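Long-range contacts in putative aldo/keto reductase (Salmonella enterica subsp. enterica serovar Typhimurium, PDB 4R9O), which probably acts as an NADP-dependent oxidoreductase of the aldo/keto reductase family, built on a TIM barrel: residues V49-H54 with Q82-C87; G100-D105 with I130-P135; Q183-P188 with M210-L215; Q62-F67 with L117-T122. One frame throughout, in Å; residues are numbered along the deposited sequence.

Contact 1 (V49-H54 with Q82-C87); sequences VTTVDH and QIVTKC
T50 starts the pairing through its backbone: its carbonyl takes the N-H of Q82, T50 O to Q82 N at 3.0 Å, with the donor well above the carbonyl plane. T51 packs on one sheet face, T51 CG2 to V84 CG2 at 4.0 Å; its hydroxyl, beside the backbone N, bonds S18 N through OG1. V52 uses both its N-H and its carbonyl toward 82-87, V52 N to Q82 O and V84 N to V52 O, each at 2.9 Å, the regular parallel pattern of adjoining barrel strands. Its CG2 meets I83 CG1 on the other face. D53 turns CG anti to its backbone N (chi1 -178°), which brings the carboxylate across the K86 chain at about a right angle; K86 NZ meets the syn side of D53 OD2 at 2.8 Å, a salt bridge. H54 donates N to V84 O at 2.7 Å and offers its own carbonyl to K86, H54 O to K86 NZ at 3.0 Å. A bend at the last torsion of K86 (66°) brings NZ within bonding distance of both acceptors. NZ also bonds Y58 OH, the probable proton donor, consistent with the Asp-Tyr-Lys grouping of aldo/keto reductases: the bonds from D53 and H54 would hold the lysine amine beside the tyrosine hydroxyl.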
loop_
_atom_site.group_PDB
_atom_site.type_symbol
_atom_site.label_atom_id
_atom_site.label_comp_id
_atom_site.label_asym_id
_atom_site.label_seq_id
_atom_site.Cartn_x
_atom_site.Cartn_y
_atom_site.Cartn_z
ATOM N N VAL C 49 21.222 21.207 -30.123
ATOM C CA VAL C 49 20.769 21.275 -28.736
ATOM C C VAL C 49 20.991 22.683 -28.182
ATOM O O VAL C 49 22.105 23.035 -27.791
ATOM C CB VAL C 49 21.497 20.248 -27.851
ATOM C CG1 VAL C 49 20.974 20.320 -26.411
ATOM C CG2 VAL C 49 21.341 18.846 -28.427
ATOM N N THR C 50 19.932 23.487 -28.158
ATOM C CA THR C 50 20.046 24.879 -27.742
ATOM C C THR C 50 19.512 25.158 -26.334
ATOM O O THR C 50 19.901 26.141 -25.699
ATOM C CB THR C 50 19.316 25.802 -28.737
ATOM O OG1 THR C 50 17.924 25.469 -28.767
ATOM C CG2 THR C 50 19.917 25.656 -30.144
ATOM N N THR C 51 18.611 24.311 -25.847
ATOM C CA THR C 51 18.018 24.527 -24.535
ATOM C C THR C 51 18.822 23.836 -23.438
ATOM O O THR C 51 19.173 22.660 -23.561
ATOM C CB THR C 51 16.563 24.016 -24.471
ATOM O OG1 THR C 51 15.833 24.469 -25.618
ATOM C CG2 THR C 51 15.896 24.538 -23.206
ATOM N N VAL C 52 19.120 24.567 -22.366
ATOM C CA VAL C 52 19.946 24.029 -21.289
ATOM C C VAL C 52 19.241 24.189 -19.940
ATOM O O VAL C 52 18.544 25.178 -19.682
ATOM C CB VAL C 52 21.341 24.698 -21.235
ATOM C CG1 VAL C 52 22.113 24.469 -22.556
ATOM C CG2 VAL C 52 21.219 26.177 -20.950
ATOM N N ASP C 53 19.423 23.199 -19.083
ATOM C CA ASP C 53 18.659 23.131 -17.850
ATOM C C ASP C 53 19.565 23.247 -16.627
ATOM O O ASP C 53 20.506 22.469 -16.463
ATOM C CB ASP C 53 17.851 21.828 -17.813
ATOM C CG ASP C 53 16.997 21.715 -16.568
ATOM O OD1 ASP C 53 15.895 22.306 -16.550
ATOM O OD2 ASP C 53 17.441 21.046 -15.613
ATOM N N HIS C 54 19.266 24.232 -15.783
ATOM C CA HIS C 54 20.032 24.533 -14.567
ATOM C C HIS C 54 19.131 24.600 -13.334
ATOM O O HIS C 54 17.911 24.521 -13.456
ATOM C CB HIS C 54 20.776 25.867 -14.716
ATOM C CG HIS C 54 21.986 25.787 -15.603
ATOM N ND1 HIS C 54 23.223 25.420 -15.130
ATOM C CD2 HIS C 54 22.133 26.016 -16.927
ATOM C CE1 HIS C 54 24.092 25.424 -16.133
ATOM N NE2 HIS C 54 23.453 25.785 -17.234
ATOM N N GLN C 82 18.672 28.739 -25.028
ATOM C CA GLN C 82 17.536 29.006 -24.155
ATOM C C GLN C 82 17.916 28.459 -22.786
ATOM O O GLN C 82 18.136 27.257 -22.624
ATOM C CB GLN C 82 16.243 28.366 -24.665
ATOM C CG GLN C 82 15.801 28.848 -26.034
ATOM C CD GLN C 82 16.561 28.142 -27.132
ATOM O OE1 GLN C 82 17.002 28.763 -28.105
ATOM N NE2 GLN C 82 16.739 26.834 -26.970
ATOM N N ILE C 83 18.029 29.346 -21.810
ATOM C CA ILE C 83 18.451 28.939 -20.485
ATOM C C ILE C 83 17.279 28.800 -19.532
ATOM O O ILE C 83 16.488 29.725 -19.345
ATOM C CB ILE C 83 19.451 29.915 -19.880
ATOM C CG1 ILE C 83 20.641 30.079 -20.828
ATOM C CG2 ILE C 83 19.889 29.401 -18.505
ATOM C CD1 ILE C 83 21.672 31.072 -20.348
ATOM N N VAL C 84 17.186 27.620 -18.940
ATOM C CA VAL C 84 16.135 27.308 -17.988
ATOM C C VAL C 84 16.794 27.109 -16.640
ATOM O O VAL C 84 17.772 26.367 -16.533
ATOM C CB VAL C 84 15.354 26.032 -18.368
ATOM C CG1 VAL C 84 14.251 25.746 -17.323
ATOM C CG2 VAL C 84 14.755 26.132 -19.776
ATOM N N THR C 85 16.278 27.767 -15.609
ATOM C CA THR C 85 16.767 27.483 -14.271
ATOM C C THR C 85 15.614 27.419 -13.268
ATOM O O THR C 85 14.446 27.588 -13.639
ATOM C CB THR C 85 17.824 28.512 -13.819
ATOM O OG1 THR C 85 18.446 28.044 -12.614
ATOM C CG2 THR C 85 17.205 29.887 -13.598
ATOM N N LYS C 86 15.940 27.126 -12.012
ATOM C CA LYS C 86 14.921 26.834 -11.009
ATOM C C LYS C 86 15.285 27.372 -9.644
ATOM O O LYS C 86 16.452 27.624 -9.364
ATOM C CB LYS C 86 14.683 25.322 -10.874
ATOM C CG LYS C 86 14.777 24.503 -12.132
ATOM C CD LYS C 86 14.468 23.044 -11.809
ATOM C CE LYS C 86 14.771 22.124 -12.976
ATOM N NZ LYS C 86 16.230 22.067 -13.287
ATOM N N CYS C 87 14.270 27.510 -8.792
ATOM C CA CYS C 87 14.450 27.833 -7.385
ATOM C C CYS C 87 13.316 27.195 -6.580
ATOM O O CYS C 87 12.333 26.725 -7.157
ATOM C CB CYS C 87 14.482 29.345 -7.160
ATOM S SG CYS C 87 12.914 30.195 -7.459
#

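Contact 2 (G100-D105 with I130-P135); sequences GHYITD and IHRPDP
Y102 and T104, alternate residues of 100-105, both face the 130-135 loop, and D134 touches each of them. The T104 hydroxyl sits between its own backbone N and carbonyl carbon (chi1 53°), a position from which it donates to the carboxylate, T104 OG1 to D134 OD2 at 2.6 Å. D134 reaches out with CG anti to its backbone N (chi1 170°); the two side chains run past one another in opposite directions, and the bond uses the anti lone pair of OD2. The other oxygen, D134 OD1, lies 3.5 Å from Y102 CB. It also stands at the edge of the phenol, near the ring plane, with D134 OD1 3.9 Å from Y102 CD2, and it bonds L136 N as well. Both carboxylate oxygens are thereby restrained, OD2 further by a salt bridge to R285 of the second subunit.

The phenol of Y102 is met obliquely on both long sides. On one, P135 CD approaches Y102 CD2 at 4.0 Å and P133 O lies 3.7 Å from Y102 CE2; on the other, R132 CB lies 3.8 Å from Y102 CE1. At the far end R132 CD comes to 3.7 Å from Y102 OH, after which the arginine carries its guanidinium away from the tyrosine toward N162. Methyl contact between T104 and I130 continues the interface inward. Strand 101-102 pairs antiparallel with strand 82-90, I130 ends strand 125-130 and packs on helices 106-119 and 139-151, and H131 and I103 bond the backbone of C87 and G88, respectively.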
loop_
_atom_site.group_PDB
_atom_site.type_symbol
_atom_site.label_atom_id
_atom_site.label_comp_id
_atom_site.label_asym_id
_atom_site.label_seq_id
_atom_site.Cartn_x
_atom_site.Cartn_y
_atom_site.Cartn_z
ATOM N N GLY C 100 17.320 20.270 4.990
ATOM C CA GLY C 100 16.748 20.498 3.673
ATOM C C GLY C 100 15.285 20.891 3.812
ATOM O O GLY C 100 14.572 20.322 4.626
ATOM N N HIS C 101 14.850 21.885 3.038
ATOM C CA HIS C 101 13.448 22.291 3.015
ATOM C C HIS C 101 13.134 23.092 1.751
ATOM O O HIS C 101 13.936 23.147 0.806
ATOM C CB HIS C 101 13.082 23.103 4.272
ATOM C CG HIS C 101 13.810 24.408 4.405
ATOM N ND1 HIS C 101 15.135 24.488 4.781
ATOM C CD2 HIS C 101 13.385 25.685 4.242
ATOM C CE1 HIS C 101 15.500 25.760 4.825
ATOM N NE2 HIS C 101 14.457 26.504 4.502
ATOM N N TYR C 102 11.961 23.709 1.741
ATOM C CA TYR C 102 11.502 24.480 0.595
ATOM C C TYR C 102 11.323 25.932 0.969
ATOM O O TYR C 102 10.941 26.243 2.097
ATOM C CB TYR C 102 10.177 23.931 0.066
ATOM C CG TYR C 102 10.217 22.496 -0.379
ATOM C CD1 TYR C 102 11.218 22.035 -1.230
ATOM C CD2 TYR C 102 9.252 21.601 0.047
ATOM C CE1 TYR C 102 11.240 20.714 -1.638
ATOM C CE2 TYR C 102 9.266 20.289 -0.355
ATOM C CZ TYR C 102 10.254 19.847 -1.194
ATOM O OH TYR C 102 10.255 18.526 -1.575
ATOM N N ILE C 103 11.617 26.822 0.025
ATOM C CA ILE C 103 11.371 28.244 0.207
ATOM C C ILE C 103 10.755 28.777 -1.075
ATOM O O ILE C 103 11.418 28.817 -2.114
ATOM C CB ILE C 103 12.671 29.044 0.533
ATOM C CG1 ILE C 103 13.438 28.441 1.720
ATOM C CG2 ILE C 103 12.338 30.514 0.813
ATOM C CD1 ILE C 103 14.819 29.111 1.961
ATOM N N THR C 104 9.484 29.165 -1.012
ATOM C CA THR C 104 8.811 29.683 -2.191
ATOM C C THR C 104 8.170 31.045 -1.952
ATOM O O THR C 104 7.234 31.427 -2.650
ATOM C CB THR C 104 7.737 28.695 -2.710
ATOM O OG1 THR C 104 6.838 28.335 -1.646
ATOM C CG2 THR C 104 8.396 27.440 -3.266
ATOM N N ASP C 105 8.680 31.777 -0.968
ATOM C CA ASP C 105 8.225 33.134 -0.716
ATOM C C ASP C 105 8.627 34.071 -1.862
ATOM O O ASP C 105 9.577 33.800 -2.602
ATOM C CB ASP C 105 8.789 33.638 0.620
ATOM C CG ASP C 105 8.439 32.711 1.788
ATOM O OD1 ASP C 105 7.253 32.328 1.917
ATOM O OD2 ASP C 105 9.351 32.344 2.564
ATOM N N ILE C 130 9.569 26.719 -10.576
ATOM C CA ILE C 130 9.494 26.269 -9.193
ATOM C C ILE C 130 9.936 24.804 -9.175
ATOM O O ILE C 130 9.327 23.941 -9.829
ATOM C CB ILE C 130 8.064 26.400 -8.593
ATOM C CG1 ILE C 130 7.484 27.791 -8.863
ATOM C CG2 ILE C 130 8.082 26.102 -7.086
ATOM C CD1 ILE C 130 8.222 28.922 -8.115
ATOM N N HIS C 131 10.996 24.534 -8.424
ATOM C CA HIS C 131 11.706 23.260 -8.498
ATOM C C HIS C 131 10.871 22.093 -7.977
ATOM O O HIS C 131 10.888 20.986 -8.536
ATOM C CB HIS C 131 13.010 23.369 -7.707
ATOM C CG HIS C 131 14.083 22.415 -8.147
ATOM N ND1 HIS C 131 15.416 22.635 -7.889
ATOM C CD2 HIS C 131 14.011 21.239 -8.817
ATOM C CE1 HIS C 131 16.129 21.637 -8.388
ATOM N NE2 HIS C 131 15.301 20.777 -8.953
ATOM N N ARG C 132 10.126 22.356 -6.913
ATOM C CA ARG C 132 9.322 21.314 -6.296
ATOM C C ARG C 132 8.073 21.921 -5.647
ATOM O O ARG C 132 8.094 23.083 -5.228
ATOM C CB ARG C 132 10.162 20.527 -5.278
ATOM C CG ARG C 132 10.089 19.008 -5.535
ATOM C CD ARG C 132 11.323 18.202 -5.143
ATOM N NE ARG C 132 11.934 17.577 -6.318
ATOM C CZ ARG C 132 13.247 17.473 -6.534
ATOM N NH1 ARG C 132 14.113 17.910 -5.630
ATOM N NH2 ARG C 132 13.699 16.901 -7.642
ATOM N N PRO C 133 6.977 21.143 -5.585
ATOM C CA PRO C 133 5.787 21.641 -4.892
ATOM C C PRO C 133 6.040 21.742 -3.390
ATOM O O PRO C 133 6.521 20.806 -2.756
ATOM C CB PRO C 133 4.722 20.597 -5.215
ATOM C CG PRO C 133 5.469 19.358 -5.520
ATOM C CD PRO C 133 6.751 19.814 -6.180
ATOM N N ASP C 134 5.722 22.905 -2.849
ATOM C CA ASP C 134 5.971 23.241 -1.463
ATOM C C ASP C 134 4.628 23.309 -0.730
ATOM O O ASP C 134 3.763 24.080 -1.119
ATOM C CB ASP C 134 6.730 24.569 -1.431
ATOM C CG ASP C 134 6.855 25.170 -0.048
ATOM O OD1 ASP C 134 6.794 24.442 0.964
ATOM O OD2 ASP C 134 7.064 26.399 0.007
ATOM N N PRO C 135 4.434 22.481 0.311
ATOM C CA PRO C 135 3.166 22.540 1.052
ATOM C C PRO C 135 2.877 23.952 1.568
ATOM O O PRO C 135 1.713 24.295 1.769
ATOM C CB PRO C 135 3.392 21.575 2.218
ATOM C CG PRO C 135 4.883 21.537 2.374
ATOM C CD PRO C 135 5.398 21.588 0.970
#

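Contact 3 (Q183-P188 with M210-L215); sequences QVEISP and MAWSCL
W212 and E185 meet ring to side chain. The indole CG lies between its backbone N and carbonyl carbon (chi1 59°), folding the ring back over the neighbouring strand, and E185 CB covers one face: it stands 4.0 Å from the centroid of the W212 six-membered ring, 13° off the normal, which is a CH-pi contact. Extended beyond CG, the glutamate goes on to put E185 OE1 3.7 Å from W212 CH2, while OE2 lies near S213 CB. At the edge of the indole, near its plane, comes the carbonyl of Q183. The amide end of Q183 meets the thioether, Q183 NE2 to M210 SD at 3.4 Å, but its hydrogen bond goes to D53 OD1.

Beneath these side chains the backbones run parallel. V184 donates to M210, V184 N to M210 O at 2.9 Å, and accepts from W212, W212 N to V184 O at 3.0 Å. The next bond, from I186 N to W212 O, is weak. Strand 182-185, helix 198-205 and strand 210-212 form a beta-alpha-beta unit of the TIM barrel. Past the strands, S187 CB presses against C214 O at 3.2 Å; that carbonyl and I186 O are buried without a polar partner.

Farther out, S161 OG bonds Q183 O and I263 of strand 261-264 touches W212. N162 makes a weak bond to W212 NE1. S161, N162 and the 212-215 run probably bind NADP, and E224 of the third subunit packs on W212.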
loop_
_atom_site.group_PDB
_atom_site.type_symbol
_atom_site.label_atom_id
_atom_site.label_comp_id
_atom_site.label_asym_id
_atom_site.label_seq_id
_atom_site.Cartn_x
_atom_site.Cartn_y
_atom_site.Cartn_z
ATOM N N GLN C 183 8.133 20.002 -15.486
ATOM C CA GLN C 183 9.275 19.127 -15.645
ATOM C C GLN C 183 9.118 17.921 -14.725
ATOM O O GLN C 183 9.046 18.071 -13.501
ATOM C CB GLN C 183 10.568 19.903 -15.347
ATOM C CG GLN C 183 11.822 19.182 -15.760
ATOM C CD GLN C 183 13.073 20.014 -15.554
ATOM O OE1 GLN C 183 13.971 19.622 -14.803
ATOM N NE2 GLN C 183 13.160 21.146 -16.254
ATOM N N VAL C 184 9.040 16.724 -15.300
ATOM C CA VAL C 184 8.719 15.550 -14.492
ATOM C C VAL C 184 9.540 14.317 -14.834
ATOM O O VAL C 184 10.168 14.257 -15.897
ATOM C CB VAL C 184 7.226 15.179 -14.622
ATOM C CG1 VAL C 184 6.335 16.317 -14.094
ATOM C CG2 VAL C 184 6.890 14.849 -16.056
ATOM N N GLU C 185 9.514 13.331 -13.936
ATOM C CA GLU C 185 10.310 12.119 -14.116
ATOM C C GLU C 185 9.593 11.093 -14.987
ATOM O O GLU C 185 8.466 10.692 -14.678
ATOM C CB GLU C 185 10.666 11.483 -12.767
ATOM C CG GLU C 185 11.548 10.237 -12.936
ATOM C CD GLU C 185 12.027 9.655 -11.617
ATOM O OE1 GLU C 185 11.644 10.198 -10.556
ATOM O OE2 GLU C 185 12.774 8.648 -11.647
ATOM N N ILE C 186 10.248 10.674 -16.073
ATOM C CA ILE C 186 9.682 9.696 -17.004
ATOM C C ILE C 186 10.737 8.731 -17.532
ATOM O O ILE C 186 11.729 9.154 -18.119
ATOM C CB ILE C 186 9.028 10.358 -18.236
ATOM C CG1 ILE C 186 8.136 11.533 -17.836
ATOM C CG2 ILE C 186 8.260 9.311 -19.045
ATOM C CD1 ILE C 186 7.607 12.342 -19.001
ATOM N N SER C 187 10.507 7.437 -17.336
ATOM C CA SER C 187 11.379 6.401 -17.876
ATOM C C SER C 187 10.648 5.069 -17.811
ATOM O O SER C 187 9.616 4.966 -17.146
ATOM C CB SER C 187 12.692 6.332 -17.097
ATOM O OG SER C 187 12.522 5.625 -15.886
ATOM N N PRO C 188 11.167 4.040 -18.499
ATOM C CA PRO C 188 10.561 2.715 -18.319
ATOM C C PRO C 188 10.680 2.247 -16.864
ATOM O O PRO C 188 9.891 1.421 -16.408
ATOM C CB PRO C 188 11.381 1.814 -19.261
ATOM C CG PRO C 188 11.946 2.743 -20.289
ATOM C CD PRO C 188 12.181 4.051 -19.574
ATOM N N MET C 210 9.306 18.724 -19.880
ATOM C CA MET C 210 10.716 18.336 -19.919
ATOM C C MET C 210 10.858 17.111 -19.022
ATOM O O MET C 210 10.337 17.091 -17.903
ATOM C CB MET C 210 11.634 19.465 -19.441
ATOM C CG MET C 210 11.458 20.781 -20.193
ATOM S SD MET C 210 12.259 22.162 -19.357
ATOM C CE MET C 210 13.988 21.705 -19.528
ATOM N N ALA C 211 11.548 16.088 -19.506
ATOM C CA ALA C 211 11.596 14.816 -18.796
ATOM C C ALA C 211 12.979 14.582 -18.188
ATOM O O ALA C 211 13.999 14.608 -18.898
ATOM C CB ALA C 211 11.213 13.671 -19.737
ATOM N N TRP C 212 13.023 14.375 -16.870
ATOM C CA TRP C 212 14.298 14.073 -16.232
ATOM C C TRP C 212 14.346 12.617 -15.744
ATOM O O TRP C 212 13.316 11.918 -15.695
ATOM C CB TRP C 212 14.606 15.077 -15.094
ATOM C CG TRP C 212 13.622 15.171 -13.968
ATOM C CD1 TRP C 212 12.494 15.945 -13.922
ATOM C CD2 TRP C 212 13.702 14.507 -12.698
ATOM N NE1 TRP C 212 11.859 15.789 -12.708
ATOM C CE2 TRP C 212 12.580 14.911 -11.940
ATOM C CE3 TRP C 212 14.609 13.606 -12.127
ATOM C CZ2 TRP C 212 12.336 14.432 -10.654
ATOM C CZ3 TRP C 212 14.366 13.140 -10.842
ATOM C CH2 TRP C 212 13.239 13.554 -10.123
ATOM N N SER C 213 15.563 12.169 -15.433
ATOM C CA SER C 213 15.867 10.772 -15.103
ATOM C C SER C 213 15.411 9.785 -16.178
ATOM O O SER C 213 14.920 8.693 -15.885
ATOM C CB SER C 213 15.262 10.402 -13.751
ATOM O OG SER C 213 16.179 10.713 -12.721
ATOM N N CYS C 214 15.638 10.166 -17.430
ATOM C CA CYS C 214 15.203 9.385 -18.573
ATOM C C CYS C 214 15.777 7.969 -18.585
ATOM O O CYS C 214 15.146 7.047 -19.088
ATOM C CB CYS C 214 15.576 10.123 -19.858
ATOM S SG CYS C 214 14.712 11.715 -20.052
ATOM N N LEU C 215 16.962 7.796 -18.006
ATOM C CA LEU C 215 17.611 6.491 -17.960
ATOM C C LEU C 215 17.547 5.860 -16.567
ATOM O O LEU C 215 18.412 5.061 -16.193
ATOM C CB LEU C 215 19.064 6.611 -18.415
ATOM C CG LEU C 215 19.232 7.104 -19.858
ATOM C CD1 LEU C 215 20.703 7.211 -20.237
ATOM C CD2 LEU C 215 18.488 6.205 -20.837
#

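Contact 4 (Q62-F67 with L117-T122); sequences QCEAAF and LKNLAT
N119 lies at the end of helix 106-119, L120 follows it in the chain, and a Schellman motif with A121 at positive phi closes the turn; both N119 and L120 touch the first turns of helix 63-73 in the helical layer outside the TIM barrel. The backbones come close here, A65 and N119 having their CA atoms 4.3 Å apart, consistent with the small side chain of A65.

L120 sets one methyl, CD2, against helix 63-73. That methyl lies 3.5 Å from E64 O and 4.0 Å from F67 CD2, so it touches backbone and ring at once. The other methyl, CD1, turns to I83 of strand 82-90. F67 in turn packs edge-to-face with H54 and Y24, and L120 also touches L125 of strand 125-130.

N119 and E64 meet by their CB atoms, 3.7 Å apart, and their flat groups are turned 57° from one another. The amide donates one nearly straight bond, N119 ND2 to E64 OE1 at 3.2 Å, with the oxygen lying in the amide plane and met on its anti side. E64 is extended beyond CG, which carries its carboxylate past L120 to T85 OG1 and S116 OG; both hydroxyls bond E64 OE2. One carboxylate thus joins the start of helix 63-73, the end of helix 106-119 and strand 82-90, with both of its oxygens engaged.

On the outer side a water donates to two carbonyls, lying 2.8 Å from A65 O and 2.8 Å from N119 O.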
loop_
_atom_site.group_PDB
_atom_site.type_symbol
_atom_site.label_atom_id
_atom_site.label_comp_id
_atom_site.label_asym_id
_atom_site.label_seq_id
_atom_site.Cartn_x
_atom_site.Cartn_y
_atom_site.Cartn_z
ATOM N N GLN C 62 26.830 25.604 -7.137
ATOM C CA GLN C 62 28.043 25.935 -7.890
ATOM C C GLN C 62 27.910 25.837 -9.404
ATOM O O GLN C 62 28.692 26.464 -10.131
ATOM C CB GLN C 62 29.199 25.030 -7.465
ATOM C CG GLN C 62 29.725 25.254 -6.075
ATOM C CD GLN C 62 30.818 24.258 -5.744
ATOM O OE1 GLN C 62 30.540 23.106 -5.405
ATOM N NE2 GLN C 62 32.068 24.685 -5.868
ATOM N N CYS C 63 26.958 25.038 -9.887
ATOM C CA CYS C 63 26.892 24.741 -11.321
ATOM C C CYS C 63 26.535 25.961 -12.156
ATOM O O CYS C 63 27.082 26.136 -13.242
ATOM C CB CYS C 63 25.888 23.621 -11.614
ATOM S SG CYS C 63 26.474 21.969 -11.171
ATOM N N GLU C 64 25.616 26.791 -11.666
ATOM C CA GLU C 64 25.240 27.999 -12.408
ATOM C C GLU C 64 26.463 28.876 -12.669
ATOM O O GLU C 64 26.700 29.301 -13.796
ATOM C CB GLU C 64 24.171 28.807 -11.659
ATOM C CG GLU C 64 22.737 28.359 -11.934
ATOM C CD GLU C 64 21.710 29.165 -11.144
ATOM O OE1 GLU C 64 22.082 29.795 -10.125
ATOM O OE2 GLU C 64 20.521 29.161 -11.542
ATOM N N ALA C 65 27.244 29.121 -11.623
ATOM C CA ALA C 65 28.403 29.997 -11.723
ATOM C C ALA C 65 29.474 29.413 -12.632
ATOM O O ALA C 65 30.178 30.149 -13.321
ATOM C CB ALA C 65 28.983 30.272 -10.337
ATOM N N ALA C 66 29.628 28.095 -12.604
ATOM C CA ALA C 66 30.594 27.437 -13.484
ATOM C C ALA C 66 30.177 27.628 -14.942
ATOM O O ALA C 66 31.015 27.830 -15.828
ATOM C CB ALA C 66 30.715 25.964 -13.151
ATOM N N PHE C 67 28.874 27.596 -15.182
ATOM C CA PHE C 67 28.350 27.806 -16.522
ATOM C C PHE C 67 28.573 29.242 -16.987
ATOM O O PHE C 67 28.958 29.479 -18.130
ATOM C CB PHE C 67 26.859 27.467 -16.578
ATOM C CG PHE C 67 26.352 27.228 -17.967
ATOM C CD1 PHE C 67 26.443 25.968 -18.542
ATOM C CD2 PHE C 67 25.798 28.264 -18.707
ATOM C CE1 PHE C 67 25.980 25.741 -19.832
ATOM C CE2 PHE C 67 25.337 28.041 -20.003
ATOM C CZ PHE C 67 25.421 26.778 -20.560
ATOM N N LEU C 117 20.939 35.242 -12.597
ATOM C CA LEU C 117 21.447 36.185 -13.592
ATOM C C LEU C 117 22.924 36.515 -13.390
ATOM O O LEU C 117 23.695 36.545 -14.351
ATOM C CB LEU C 117 20.638 37.480 -13.572
ATOM C CG LEU C 117 19.195 37.392 -14.062
ATOM C CD1 LEU C 117 18.586 38.792 -14.152
ATOM C CD2 LEU C 117 19.147 36.702 -15.410
ATOM N N LYS C 118 23.314 36.781 -12.149
ATOM C CA LYS C 118 24.702 37.094 -11.854
ATOM C C LYS C 118 25.608 35.881 -12.068
ATOM O O LYS C 118 26.690 36.002 -12.653
ATOM C CB LYS C 118 24.841 37.614 -10.424
ATOM C CG LYS C 118 24.126 38.928 -10.168
ATOM C CD LYS C 118 24.241 39.331 -8.705
ATOM C CE LYS C 118 23.536 40.654 -8.420
ATOM N NZ LYS C 118 23.649 41.047 -6.984
ATOM N N ASN C 119 25.170 34.717 -11.594
ATOM C CA ASN C 119 25.929 33.479 -11.766
ATOM C C ASN C 119 26.162 33.121 -13.223
ATOM O O ASN C 119 27.293 32.843 -13.632
ATOM C CB ASN C 119 25.224 32.313 -11.078
ATOM C CG ASN C 119 25.274 32.423 -9.580
ATOM O OD1 ASN C 119 26.140 33.095 -9.034
ATOM N ND2 ASN C 119 24.348 31.766 -8.904
ATOM N N LEU C 120 25.083 33.134 -13.999
ATOM C CA LEU C 120 25.129 32.741 -15.403
ATOM C C LEU C 120 25.729 33.836 -16.290
ATOM O O LEU C 120 25.906 33.634 -17.489
ATOM C CB LEU C 120 23.724 32.379 -15.894
ATOM C CG LEU C 120 23.081 31.159 -15.217
ATOM C CD1 LEU C 120 21.571 31.084 -15.467
ATOM C CD2 LEU C 120 23.764 29.870 -15.673
ATOM N N ALA C 121 26.026 34.985 -15.688
ATOM C CA ALA C 121 26.572 36.149 -16.388
ATOM C C ALA C 121 25.713 36.557 -17.584
ATOM O O ALA C 121 26.216 36.715 -18.701
ATOM C CB ALA C 121 28.018 35.883 -16.833
ATOM N N THR C 122 24.418 36.738 -17.337
ATOM C CA THR C 122 23.478 37.143 -18.380
ATOM C C THR C 122 22.383 38.031 -17.782
ATOM O O THR C 122 22.156 38.008 -16.571
ATOM C CB THR C 122 22.838 35.923 -19.072
ATOM O OG1 THR C 122 22.060 36.364 -20.190
ATOM C CG2 THR C 122 21.939 35.159 -18.099
HETATM O O HOH W 1 30.018 32.978 -13.037
#

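From the N terminus, 49-54 opens contact 1, and 62-67 opens contact 4 before 82-87 closes contact 1 around a mainly helical excursion. These two cross, and they touch where the helical layer meets the barrel strands. Contact 2 opens at 100-105 and crosses contact 4 likewise, since 117-122 closes contact 4 before 130-135 closes contact 2. Contact 3 follows in series, and itself spans one beta-alpha-beta unit (strand 182-185, helix 198-205, strand 210-212); none of the contacts nests within another. Contact 1 also touches contact 2, where strand 82-90 runs on toward the 130-135 loop, and contact 3, across the barrel interior. Contact 4 alone ties helix to helix outside it.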